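Local coordinates for protein phosphoribosylformylglycinamidine cyclo-ligase (Thermus thermophilus HB8, PDB 5AVM) that probably catalyses the ATP-dependent ring closure of formylglycinamidine ribonucleotide to 5-aminoimidazole ribonucleotide in de novo purine synthesis, at residues B[59-64]-B[88-93]; B[186-191]-B[243-248]; B[251-256]-B[299-304]. All coordinates share one frame; numbering follows the deposited sequence.

Interaction 1: residues B[59-64]-B[88-93]; sequences TTDGVG and VNDLLA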
ATOM      1  N   THR B  59       4.015   8.306  -1.702  1.00 20.00           N
ATOM      2  CA  THR B  59       2.968   8.401  -0.710  1.00 19.42           C
ATOM      3  C   THR B  59       2.088   7.177  -0.934  1.00 19.98           C
ATOM      4  O   THR B  59       2.058   6.627  -2.035  1.00 19.49           O
ATOM      5  CB  THR B  59       2.143   9.709  -0.930  1.00 18.65           C
ATOM      6  OG1 THR B  59       1.096   9.796   0.040  1.00 17.39           O
ATOM      7  CG2 THR B  59       1.538   9.737  -2.323  1.00 15.90           C
ATOM      8  N   THR B  60       1.412   6.727   0.116  1.00 20.58           N
ATOM      9  CA  THR B  60       0.496   5.606   0.004  1.00 21.06           C
ATOM     10  C   THR B  60      -0.810   6.094   0.646  1.00 22.50           C
ATOM     11  O   THR B  60      -0.784   6.765   1.679  1.00 22.99           O
ATOM     12  CB  THR B  60       1.044   4.337   0.704  1.00 21.35           C
ATOM     13  OG1 THR B  60       0.276   3.207   0.274  1.00 22.32           O
ATOM     14  CG2 THR B  60       0.986   4.462   2.228  1.00 16.99           C
ATOM     15  N   ASP B  61      -1.945   5.792   0.020  1.00 22.94           N
ATOM     16  CA  ASP B  61      -3.245   6.258   0.519  1.00 23.28           C
ATOM     17  C   ASP B  61      -4.328   5.225   0.325  1.00 22.06           C
ATOM     18  O   ASP B  61      -4.109   4.198  -0.304  1.00 23.23           O
ATOM     19  CB  ASP B  61      -3.695   7.523  -0.230  1.00 23.12           C
ATOM     20  CG  ASP B  61      -2.876   8.743   0.116  1.00 23.93           C
ATOM     21  OD1 ASP B  61      -2.973   9.219   1.264  1.00 28.58           O
ATOM     22  OD2 ASP B  61      -2.137   9.237  -0.757  1.00 25.55           O
ATOM     23  N   GLY B  62      -5.505   5.532   0.852  1.00 22.15           N
ATOM     24  CA  GLY B  62      -6.650   4.655   0.715  1.00 23.41           C
ATOM     25  C   GLY B  62      -7.844   5.513   0.349  1.00 24.82           C
ATOM     26  O   GLY B  62      -7.870   6.697   0.677  1.00 25.86           O
ATOM     27  N   VAL B  63      -8.822   4.943  -0.344  1.00 25.78           N
ATOM     28  CA  VAL B  63     -10.007   5.706  -0.718  1.00 25.61           C
ATOM     29  C   VAL B  63     -10.742   6.091   0.567  1.00 26.06           C
ATOM     30  O   VAL B  63     -11.115   7.252   0.767  1.00 27.66           O
ATOM     31  CB  VAL B  63     -10.938   4.876  -1.650  1.00 25.69           C
ATOM     32  CG1 VAL B  63     -12.251   5.601  -1.877  1.00 26.86           C
ATOM     33  CG2 VAL B  63     -10.255   4.643  -2.991  1.00 23.86           C
ATOM     34  N   GLY B  64     -10.921   5.118   1.453  1.00 25.44           N
ATOM     35  CA  GLY B  64     -11.608   5.382   2.705  1.00 26.29           C
ATOM     36  C   GLY B  64     -13.032   4.857   2.699  1.00 24.81           C
ATOM     37  O   GLY B  64     -13.423   4.147   1.785  1.00 23.61           O
ATOM     38  N   VAL B  88      -2.025  11.846  -6.059  1.00 21.98           N
ATOM     39  CA  VAL B  88      -1.325  12.884  -6.794  1.00 20.99           C
ATOM     40  C   VAL B  88      -1.135  14.132  -5.930  1.00 21.66           C
ATOM     41  O   VAL B  88      -0.060  14.729  -5.927  1.00 23.40           O
ATOM     42  CB  VAL B  88      -2.092  13.256  -8.094  1.00 21.22           C
ATOM     43  CG1 VAL B  88      -1.500  14.508  -8.724  1.00 20.81           C
ATOM     44  CG2 VAL B  88      -2.025  12.100  -9.083  1.00 20.02           C
ATOM     45  N   ASN B  89      -2.168  14.513  -5.183  1.00 21.70           N
ATOM     46  CA  ASN B  89      -2.103  15.705  -4.344  1.00 20.66           C
ATOM     47  C   ASN B  89      -1.158  15.593  -3.164  1.00 20.07           C
ATOM     48  O   ASN B  89      -0.483  16.558  -2.830  1.00 21.02           O
ATOM     49  CB  ASN B  89      -3.497  16.094  -3.836  1.00 22.28           C
ATOM     50  CG  ASN B  89      -4.395  16.653  -4.935  1.00 25.03           C
ATOM     51  OD1 ASN B  89      -3.973  16.807  -6.091  1.00 26.03           O
ATOM     52  ND2 ASN B  89      -5.644  16.962  -4.578  1.00 23.81           N
ATOM     53  N   ASP B  90      -1.115  14.435  -2.516  1.00 21.80           N
ATOM     54  CA  ASP B  90      -0.211  14.254  -1.378  1.00 22.30           C
ATOM     55  C   ASP B  90       1.239  14.422  -1.821  1.00 22.52           C
ATOM     56  O   ASP B  90       2.112  14.781  -1.022  1.00 23.48           O
ATOM     57  CB  ASP B  90      -0.413  12.872  -0.747  1.00 22.58           C
ATOM     58  CG  ASP B  90      -1.404  12.897   0.405  1.00 24.36           C
ATOM     59  OD1 ASP B  90      -2.110  13.917   0.568  1.00 24.07           O
ATOM     60  OD2 ASP B  90      -1.478  11.895   1.152  1.00 27.57           O
ATOM     61  N   LEU B  91       1.479  14.166  -3.106  1.00 22.03           N
ATOM     62  CA  LEU B  91       2.806  14.289  -3.690  1.00 22.94           C
ATOM     63  C   LEU B  91       3.047  15.741  -4.110  1.00 23.43           C
ATOM     64  O   LEU B  91       4.136  16.272  -3.906  1.00 22.96           O
ATOM     65  CB  LEU B  91       2.943  13.345  -4.894  1.00 21.88           C
ATOM     66  CG  LEU B  91       4.105  12.341  -4.854  1.00 23.66           C
ATOM     67  CD1 LEU B  91       3.948  11.391  -3.680  1.00 23.01           C
ATOM     68  CD2 LEU B  91       4.139  11.558  -6.146  1.00 23.85           C
ATOM     69  N   LEU B  92       2.028  16.386  -4.682  1.00 24.05           N
ATOM     70  CA  LEU B  92       2.150  17.781  -5.099  1.00 24.00           C
ATOM     71  C   LEU B  92       2.454  18.675  -3.909  1.00 24.14           C
ATOM     72  O   LEU B  92       3.031  19.747  -4.068  1.00 26.49           O
ATOM     73  CB  LEU B  92       0.869  18.258  -5.778  1.00 23.64           C
ATOM     74  CG  LEU B  92       0.600  17.711  -7.183  1.00 23.98           C
ATOM     75  CD1 LEU B  92      -0.788  18.153  -7.642  1.00 23.99           C
ATOM     76  CD2 LEU B  92       1.673  18.192  -8.150  1.00 22.61           C
ATOM     77  N   ALA B  93       2.060  18.235  -2.718  1.00 24.90           N
ATOM     78  CA  ALA B  93       2.312  18.990  -1.492  1.00 25.31           C
ATOM     79  C   ALA B  93       3.803  18.971  -1.176  1.00 26.97           C
ATOM     80  O   ALA B  93       4.320  19.875  -0.522  1.00 29.19           O
ATOM     81  CB  ALA B  93       1.535  18.385  -0.341  1.00 25.21           C
TER

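Interaction 2: residues B[186-191]-B[243-248]; sequences HTNGYS and HITGGG. With SO4 (sulfate ion), chain L.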
ATOM      1  N   HIS B 186     -14.452  15.112  -1.304  1.00 21.98           N
ATOM      2  CA  HIS B 186     -13.221  14.455  -1.722  1.00 20.94           C
ATOM      3  C   HIS B 186     -13.180  13.051  -1.142  1.00 21.07           C
ATOM      4  O   HIS B 186     -14.073  12.249  -1.421  1.00 22.29           O
ATOM      5  CB  HIS B 186     -12.001  15.269  -1.289  1.00 19.68           C
ATOM      6  CG  HIS B 186     -11.630  16.348  -2.260  1.00 18.55           C
ATOM      7  ND1 HIS B 186     -10.501  17.123  -2.118  1.00 17.96           N
ATOM      8  CD2 HIS B 186     -12.213  16.743  -3.416  1.00 18.67           C
ATOM      9  CE1 HIS B 186     -10.400  17.944  -3.148  1.00 18.82           C
ATOM     10  NE2 HIS B 186     -11.426  17.733  -3.951  1.00 20.37           N
ATOM     11  N   THR B 187     -12.177  12.741  -0.329  1.00 21.10           N
ATOM     12  CA  THR B 187     -12.089  11.395   0.225  1.00 22.32           C
ATOM     13  C   THR B 187     -11.830  11.280   1.722  1.00 23.91           C
ATOM     14  O   THR B 187     -11.105  10.391   2.174  1.00 26.12           O
ATOM     15  CB  THR B 187     -11.030  10.540  -0.531  1.00 20.99           C
ATOM     16  OG1 THR B 187      -9.854  11.319  -0.764  1.00 21.43           O
ATOM     17  CG2 THR B 187     -11.581  10.057  -1.857  1.00 20.00           C
ATOM     18  N   ASN B 188     -12.429  12.171   2.497  1.00 23.85           N
ATOM     19  CA  ASN B 188     -12.284  12.114   3.940  1.00 25.51           C
ATOM     20  C   ASN B 188     -13.588  12.570   4.586  1.00 27.04           C
ATOM     21  O   ASN B 188     -14.243  13.483   4.084  1.00 26.55           O
ATOM     22  CB  ASN B 188     -11.115  12.989   4.408  1.00 25.17           C
ATOM     23  CG  ASN B 188      -9.765  12.291   4.266  1.00 25.58           C
ATOM     24  OD1 ASN B 188      -9.420  11.407   5.054  1.00 26.90           O
ATOM     25  ND2 ASN B 188      -9.000  12.684   3.254  1.00 21.58           N
ATOM     26  N   GLY B 189     -13.966  11.910   5.680  1.00 27.71           N
ATOM     27  CA  GLY B 189     -15.180  12.263   6.396  1.00 27.21           C
ATOM     28  C   GLY B 189     -16.431  11.565   5.902  1.00 28.19           C
ATOM     29  O   GLY B 189     -17.544  11.934   6.273  1.00 29.12           O
ATOM     30  N   TYR B 190     -16.267  10.550   5.069  1.00 26.43           N
ATOM     31  CA  TYR B 190     -17.426   9.858   4.564  1.00 26.63           C
ATOM     32  C   TYR B 190     -18.089   8.939   5.571  1.00 28.52           C
ATOM     33  O   TYR B 190     -19.105   8.315   5.268  1.00 29.99           O
ATOM     34  CB  TYR B 190     -17.080   9.097   3.291  1.00 26.03           C
ATOM     35  CG  TYR B 190     -17.058   9.995   2.078  1.00 26.24           C
ATOM     36  CD1 TYR B 190     -15.998  10.882   1.858  1.00 26.18           C
ATOM     37  CD2 TYR B 190     -18.112   9.984   1.165  1.00 26.10           C
ATOM     38  CE1 TYR B 190     -15.992  11.734   0.758  1.00 25.68           C
ATOM     39  CE2 TYR B 190     -18.115  10.831   0.064  1.00 27.56           C
ATOM     40  CZ  TYR B 190     -17.051  11.701  -0.132  1.00 26.66           C
ATOM     41  OH  TYR B 190     -17.045  12.519  -1.236  1.00 29.22           O
ATOM     42  N   SER B 191     -17.523   8.846   6.769  1.00 29.29           N
ATOM     43  CA  SER B 191     -18.128   8.017   7.803  1.00 30.43           C
ATOM     44  C   SER B 191     -19.225   8.872   8.441  1.00 31.25           C
ATOM     45  O   SER B 191     -20.322   8.389   8.756  1.00 31.99           O
ATOM     46  CB  SER B 191     -17.100   7.628   8.858  1.00 30.25           C
ATOM     47  OG  SER B 191     -17.732   6.890   9.889  1.00 35.35           O
ATOM     48  N   HIS B 243      -2.399  19.442   1.643  1.00 23.95           N
ATOM     49  CA  HIS B 243      -3.510  18.770   1.004  1.00 23.77           C
ATOM     50  C   HIS B 243      -4.446  18.609   2.193  1.00 23.71           C
ATOM     51  O   HIS B 243      -4.044  18.052   3.213  1.00 23.68           O
ATOM     52  CB  HIS B 243      -3.090  17.406   0.475  1.00 23.97           C
ATOM     53  CG  HIS B 243      -4.139  16.737  -0.356  1.00 24.30           C
ATOM     54  ND1 HIS B 243      -4.190  15.371  -0.531  1.00 25.54           N
ATOM     55  CD2 HIS B 243      -5.171  17.246  -1.069  1.00 24.72           C
ATOM     56  CE1 HIS B 243      -5.210  15.067  -1.315  1.00 24.30           C
ATOM     57  NE2 HIS B 243      -5.820  16.187  -1.656  1.00 24.23           N
ATOM     58  N   ILE B 244      -5.667  19.128   2.079  1.00 24.99           N
ATOM     59  CA  ILE B 244      -6.648  19.058   3.171  1.00 25.01           C
ATOM     60  C   ILE B 244      -7.454  17.766   3.114  1.00 25.31           C
ATOM     61  O   ILE B 244      -8.494  17.674   2.449  1.00 23.83           O
ATOM     62  CB  ILE B 244      -7.608  20.272   3.144  1.00 24.49           C
ATOM     63  CG1 ILE B 244      -6.783  21.565   3.090  1.00 23.34           C
ATOM     64  CG2 ILE B 244      -8.515  20.259   4.372  1.00 23.42           C
ATOM     65  CD1 ILE B 244      -5.642  21.611   4.100  1.00 22.59           C
ATOM     66  N   THR B 245      -6.944  16.775   3.835  1.00 26.03           N
ATOM     67  CA  THR B 245      -7.530  15.457   3.898  1.00 26.47           C
ATOM     68  C   THR B 245      -8.027  15.181   5.315  1.00 28.25           C
ATOM     69  O   THR B 245      -8.534  16.084   5.976  1.00 28.94           O
ATOM     70  CB  THR B 245      -6.485  14.413   3.468  1.00 25.41           C
ATOM     71  OG1 THR B 245      -5.289  14.592   4.237  1.00 24.85           O
ATOM     72  CG2 THR B 245      -6.153  14.576   1.986  1.00 20.61           C
ATOM     73  N   GLY B 246      -7.886  13.940   5.776  1.00 30.07           N
ATOM     74  CA  GLY B 246      -8.342  13.584   7.108  1.00 29.28           C
ATOM     75  C   GLY B 246      -7.892  14.586   8.144  1.00 29.20           C
ATOM     76  O   GLY B 246      -6.716  14.936   8.191  1.00 29.70           O
ATOM     77  N   GLY B 247      -8.824  15.050   8.974  1.00 30.01           N
ATOM     78  CA  GLY B 247      -8.485  16.022  10.002  1.00 29.49           C
ATOM     79  C   GLY B 247      -8.859  17.448   9.625  1.00 30.01           C
ATOM     80  O   GLY B 247      -8.928  18.326  10.485  1.00 29.55           O
ATOM     81  N   GLY B 248      -9.091  17.677   8.335  1.00 30.54           N
ATOM     82  CA  GLY B 248      -9.464  18.995   7.861  1.00 30.38           C
ATOM     83  C   GLY B 248      -8.342  20.017   7.861  1.00 31.64           C
ATOM     84  O   GLY B 248      -7.175  19.699   8.089  1.00 31.51           O
TER
HETATM   85  S   SO4 L 401     -13.254   8.327   6.051  1.00 33.96           S
HETATM   86  O1  SO4 L 401     -14.395   7.645   6.681  1.00 35.16           O
HETATM   87  O2  SO4 L 401     -12.150   7.361   5.834  1.00 36.27           O
HETATM   88  O3  SO4 L 401     -13.672   8.892   4.755  1.00 33.39           O
HETATM   89  O4  SO4 L 401     -12.797   9.421   6.930  1.00 37.10           O
HETATM   90  O   HOH W   1      -8.497  18.089  -0.664  1.00 29.87           O

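Interaction 3: residues B[251-256]-B[299-304]; sequences ENLPRA and GMVLVL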
ATOM      1  N   GLU B 251      -5.859  20.203  11.106  1.00 36.95           N
ATOM      2  CA  GLU B 251      -4.784  19.234  11.257  1.00 36.84           C
ATOM      3  C   GLU B 251      -3.710  19.370  10.189  1.00 35.55           C
ATOM      4  O   GLU B 251      -2.522  19.462  10.489  1.00 36.41           O
ATOM      5  CB  GLU B 251      -5.349  17.819  11.205  1.00 38.61           C
ATOM      6  CG  GLU B 251      -4.286  16.744  11.246  1.00 43.00           C
ATOM      7  CD  GLU B 251      -4.823  15.396  10.839  1.00 45.90           C
ATOM      8  OE1 GLU B 251      -5.720  14.871  11.542  1.00 47.94           O
ATOM      9  OE2 GLU B 251      -4.349  14.867   9.808  1.00 48.66           O
ATOM     10  N   ASN B 252      -4.148  19.394   8.938  1.00 34.27           N
ATOM     11  CA  ASN B 252      -3.252  19.462   7.794  1.00 32.38           C
ATOM     12  C   ASN B 252      -2.450  20.728   7.522  1.00 32.07           C
ATOM     13  O   ASN B 252      -1.309  20.642   7.069  1.00 32.31           O
ATOM     14  CB  ASN B 252      -4.038  19.066   6.554  1.00 30.40           C
ATOM     15  CG  ASN B 252      -4.574  17.664   6.656  1.00 29.67           C
ATOM     16  OD1 ASN B 252      -3.814  16.704   6.633  1.00 32.70           O
ATOM     17  ND2 ASN B 252      -5.881  17.534   6.796  1.00 30.33           N
ATOM     18  N   LEU B 253      -3.013  21.900   7.781  1.00 31.95           N
ATOM     19  CA  LEU B 253      -2.259  23.114   7.503  1.00 33.12           C
ATOM     20  C   LEU B 253      -1.041  23.286   8.413  1.00 33.90           C
ATOM     21  O   LEU B 253       0.061  23.531   7.935  1.00 33.93           O
ATOM     22  CB  LEU B 253      -3.151  24.361   7.600  1.00 33.34           C
ATOM     23  CG  LEU B 253      -3.165  25.313   6.389  1.00 33.43           C
ATOM     24  CD1 LEU B 253      -3.706  26.654   6.846  1.00 34.17           C
ATOM     25  CD2 LEU B 253      -1.768  25.504   5.786  1.00 32.09           C
ATOM     26  N   PRO B 254      -1.222  23.164   9.736  1.00 35.14           N
ATOM     27  CA  PRO B 254      -0.078  23.325  10.643  1.00 35.97           C
ATOM     28  C   PRO B 254       1.160  22.492  10.299  1.00 36.98           C
ATOM     29  O   PRO B 254       2.267  22.809  10.741  1.00 37.48           O
ATOM     30  CB  PRO B 254      -0.670  22.962  12.001  1.00 35.04           C
ATOM     31  CG  PRO B 254      -2.068  23.489  11.883  1.00 34.39           C
ATOM     32  CD  PRO B 254      -2.477  23.023  10.498  1.00 34.39           C
ATOM     33  N   ARG B 255       0.972  21.434   9.511  1.00 38.03           N
ATOM     34  CA  ARG B 255       2.075  20.550   9.111  1.00 37.94           C
ATOM     35  C   ARG B 255       3.043  21.250   8.158  1.00 37.85           C
ATOM     36  O   ARG B 255       4.256  21.029   8.217  1.00 38.68           O
ATOM     37  CB  ARG B 255       1.533  19.307   8.409  1.00 36.67           C
ATOM     38  CG  ARG B 255       0.351  18.666   9.079  1.00 36.47           C
ATOM     39  CD  ARG B 255       0.737  17.578  10.047  1.00 36.64           C
ATOM     40  NE  ARG B 255      -0.377  16.650  10.187  1.00 39.81           N
ATOM     41  CZ  ARG B 255      -0.810  15.861   9.207  1.00 42.76           C
ATOM     42  NH1 ARG B 255      -0.210  15.882   8.020  1.00 43.67           N
ATOM     43  NH2 ARG B 255      -1.855  15.068   9.402  1.00 43.00           N
ATOM     44  N   ALA B 256       2.486  22.081   7.277  1.00 36.78           N
ATOM     45  CA  ALA B 256       3.256  22.824   6.287  1.00 35.26           C
ATOM     46  C   ALA B 256       3.834  24.103   6.878  1.00 35.43           C
ATOM     47  O   ALA B 256       4.444  24.896   6.165  1.00 36.67           O
ATOM     48  CB  ALA B 256       2.371  23.164   5.090  1.00 33.15           C
ATOM     49  N   GLY B 299      -9.442  22.415  -0.982  1.00 25.42           N
ATOM     50  CA  GLY B 299      -8.836  21.215  -1.532  1.00 27.08           C
ATOM     51  C   GLY B 299      -7.350  21.160  -1.235  1.00 29.08           C
ATOM     52  O   GLY B 299      -6.797  20.097  -0.939  1.00 29.71           O
ATOM     53  N   MET B 300      -6.700  22.317  -1.323  1.00 29.35           N
ATOM     54  CA  MET B 300      -5.274  22.440  -1.041  1.00 29.27           C
ATOM     55  C   MET B 300      -4.981  23.871  -0.643  1.00 28.67           C
ATOM     56  O   MET B 300      -5.585  24.792  -1.177  1.00 29.94           O
ATOM     57  CB  MET B 300      -4.424  22.086  -2.271  1.00 28.73           C
ATOM     58  CG  MET B 300      -4.138  20.607  -2.436  1.00 26.02           C
ATOM     59  SD  MET B 300      -2.632  20.327  -3.380  1.00 26.56           S
ATOM     60  CE  MET B 300      -1.407  20.759  -2.183  1.00 23.21           C
ATOM     61  N   VAL B 301      -4.068  24.057   0.304  1.00 28.27           N
ATOM     62  CA  VAL B 301      -3.696  25.398   0.733  1.00 27.94           C
ATOM     63  C   VAL B 301      -2.230  25.606   0.376  1.00 28.67           C
ATOM     64  O   VAL B 301      -1.386  24.755   0.655  1.00 29.14           O
ATOM     65  CB  VAL B 301      -3.875  25.602   2.263  1.00 28.01           C
ATOM     66  CG1 VAL B 301      -3.509  27.036   2.643  1.00 25.33           C
ATOM     67  CG2 VAL B 301      -5.315  25.295   2.676  1.00 26.73           C
ATOM     68  N   LEU B 302      -1.935  26.734  -0.259  1.00 28.77           N
ATOM     69  CA  LEU B 302      -0.576  27.064  -0.654  1.00 27.92           C
ATOM     70  C   LEU B 302      -0.021  28.197   0.204  1.00 28.55           C
ATOM     71  O   LEU B 302      -0.701  29.192   0.470  1.00 28.85           O
ATOM     72  CB  LEU B 302      -0.545  27.466  -2.132  1.00 26.73           C
ATOM     73  CG  LEU B 302      -0.455  26.361  -3.191  1.00 26.21           C
ATOM     74  CD1 LEU B 302      -1.358  25.206  -2.851  1.00 27.74           C
ATOM     75  CD2 LEU B 302      -0.828  26.940  -4.543  1.00 26.98           C
ATOM     76  N   VAL B 303       1.217  28.032   0.649  1.00 28.54           N
ATOM     77  CA  VAL B 303       1.886  29.042   1.452  1.00 28.20           C
ATOM     78  C   VAL B 303       3.014  29.576   0.576  1.00 29.70           C
ATOM     79  O   VAL B 303       3.924  28.841   0.199  1.00 29.91           O
ATOM     80  CB  VAL B 303       2.466  28.432   2.738  1.00 27.63           C
ATOM     81  CG1 VAL B 303       2.936  29.533   3.666  1.00 27.27           C
ATOM     82  CG2 VAL B 303       1.420  27.561   3.415  1.00 25.37           C
ATOM     83  N   LEU B 304       2.942  30.857   0.243  1.00 31.20           N
ATOM     84  CA  LEU B 304       3.937  31.477  -0.618  1.00 33.44           C
ATOM     85  C   LEU B 304       3.960  32.997  -0.434  1.00 35.77           C
ATOM     86  O   LEU B 304       3.030  33.570   0.140  1.00 36.48           O
ATOM     87  CB  LEU B 304       3.611  31.138  -2.083  1.00 32.82           C
ATOM     88  CG  LEU B 304       2.158  31.306  -2.576  1.00 32.76           C
ATOM     89  CD1 LEU B 304       1.617  32.685  -2.267  1.00 33.12           C
ATOM     90  CD2 LEU B 304       2.106  31.071  -4.066  1.00 31.53           C
TER

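Interaction 1: residues B[59-64]-B[88-93]
Asp90 and Leu91, on the last turns of helix 79-92, lie against Thr59 and Asp61 of strand 54-62, a helix-on-sheet contact in the N-terminal half of the AIR synthase fold. The strand is an outermost member, within the chain, of a four-stranded mixed sheet. The short helix and strand axes come within 8.4 Å and run at 144°, closer to antiparallel than to perpendicular. Asp61 also begins the Asp-Gly-Val-Gly sequence characteristic of this family.

The side chain of Asp90, followed outward, changes company at each step. Its CB rests beside Thr59, with OG1 of Thr59 3.5 Å from CB of Asp90. Next comes the carboxyl carbon, CG of Asp90, 3.9 Å from OD2 of Asp61. At the end the two oxygens part: OD1 is hydrogen-bonded to ND1 of His243, outside both segments, whereas OD2 turns to the strand. There OD2 of Asp90 stands 3.1 Å from OD1 of Asp61 and 3.3 Å from OD2 of Asp61. These are pairs of acceptors and not hydrogen bonds, and the two carboxylate planes are turned 61° apart. Glu137 of the second subunit brings a further carboxylate close to Asp61, so acidic groups from both chains gather around Asp61. Carboxylates so close would probably repel one another if all were charged; the hydrogen bond to His243 occupies the other oxygen of Asp90.

Thr59 divides its labour. Its OG1 is placed opposite the backbone N (chi1 179°), on the side of Asp90, which leaves the methyl wedged between backbone N and carbonyl carbon and facing Leu91. Leu91 also packs on Leu156 of the neighbouring strand. CG2 of Thr59 faces CD1 of Leu91 at a modelled 3.2 Å, too close to be trusted in detail.

Interaction 2: residues B[186-191]-B[243-248]
ND1 of His186 and the carbonyl O of Ile244 grip one water between them, joining two loops of the C-terminal half of the fold: one leads into helix 190-196, the other forms a glycine-rich type II beta turn from Thr245 to Gly248. The water lies at the edge of the imidazole, in its plane, 2.7 Å from ND1 of His186, and donates to Ile244 O. The turn itself is closed by Gly248 N, which binds Thr245 O, and Gly247, with positive phi, takes the position where this turn type readily accepts glycine.

Direct contact falls to Asn188. With CG of Asn188 set opposite its own carbonyl carbon and beside its backbone N (chi1 -82°), the side-chain amide turns a face to the start of the turn. Gly246 N sits above that face, roughly equidistant from OD1 and ND2 of Asn188 and 2.9 Å from CG, a spacing short enough to be doubtful in detail. The angle is poor for a bond to OD1, and ND2 is itself a donor. ND2 of Asn188 comes up beside CB of Thr245, 3.1 Å away in the model, the two side chains meeting at a slant. A CB on Gly246 would run tightly against Asn188 OD1. With an alanine here in place of Asn188, Gly246 N and Thr245 CB would lose the amide that faces them, and a gap would probably open between the two loops.

One residue further on, Gly189 is the N-cap of helix 190-196, and the helix start holds a sulfate, probably from the crystallisation liquor. Gly189 N gives a hydrogen bond to sulfate O4 at 3.0 Å and 162°, while Tyr190 N gives one to O3 at 3.1 Å. Such a helix end could plausibly receive a phosphate. Beyond Asn188, the methyl CG2 of Thr245 lies over one face of the His243 ring, offset toward its rim.

Interaction 3: residues B[251-256]-B[299-304]
Apolar contact carries the meeting of Leu253 with Val301 and Val303. The leucine reaches out from segment 251-256, and its side chain crosses that of Val301 at about a right angle. Both CD2 and CG of Leu253 meet the same methyl: CD2 of Leu253 lies 3.9 Å from CG1 of Val301, and Leu253 CG is 4.1 Å from Val301 CG1. Val301 presents CG1 because that methyl is anti to its backbone N (chi1 -178°), leaving CG2 on the side of the N. Farther along, Leu253 CD2 reaches CG2 of Val303 more loosely, at 4.5 Å. Leu253 has a chi1 of -127°, away from the staggered values, a setting in which CD2 lies nearer the strand than the direction of its CB would suggest.

The strand belongs to a six-stranded mixed sheet in the C-terminal half of the AIR synthase fold, with segment 251-256 lying against one of its faces. Val301 and Val303 point to that segment, and the intervening Leu302 points away, the alternation expected of a beta strand. A classic beta bulge at Gly299 and Met300, both facing Leu180, precedes the contact. Ala242 of the adjoining strand and Val330 also pack on Leu253, and Leu177 on Val301.

No hydrogen bond crosses between the segments; those within and around segment 251-256 include one from Ala256 N to Leu253 O at 2.9 Å, and the Ala256 methyl packs on Ala240. Asn252 turns its amide the other way: ND2 donates to Gly248 O and Gly246 O, with a weak bond to Thr245 O.

Charged contact is peripheral. Arg255 NH2 and Glu251 OE2 form a salt bridge within segment 251-256, away from the strand, although their modelled spacing is too short to be trusted in detail.

The three contacts share one chain but differ in chemistry with their place. Interaction 3 is buried and apolar, packing segment 251-256 on a sheet of the C-terminal half. Interaction 1 is partly buried and mixes acidic groups with a methyl contact between helix and sheet in the N-terminal half. Interaction 2, at the surface, joins two loops through an amide, a water and, beside them, a bound sulfate. The N-terminal and C-terminal halves meet, among other places, through the probable hydrogen bond of Asp90 to His243, which links interaction 1 to interaction 2. Interactions 2 and 3 are likewise tied by Asn252, whose amide probably bonds the carbonyl of Gly246. Interaction 1 touches interaction 3 where Met300 packs on Ala93.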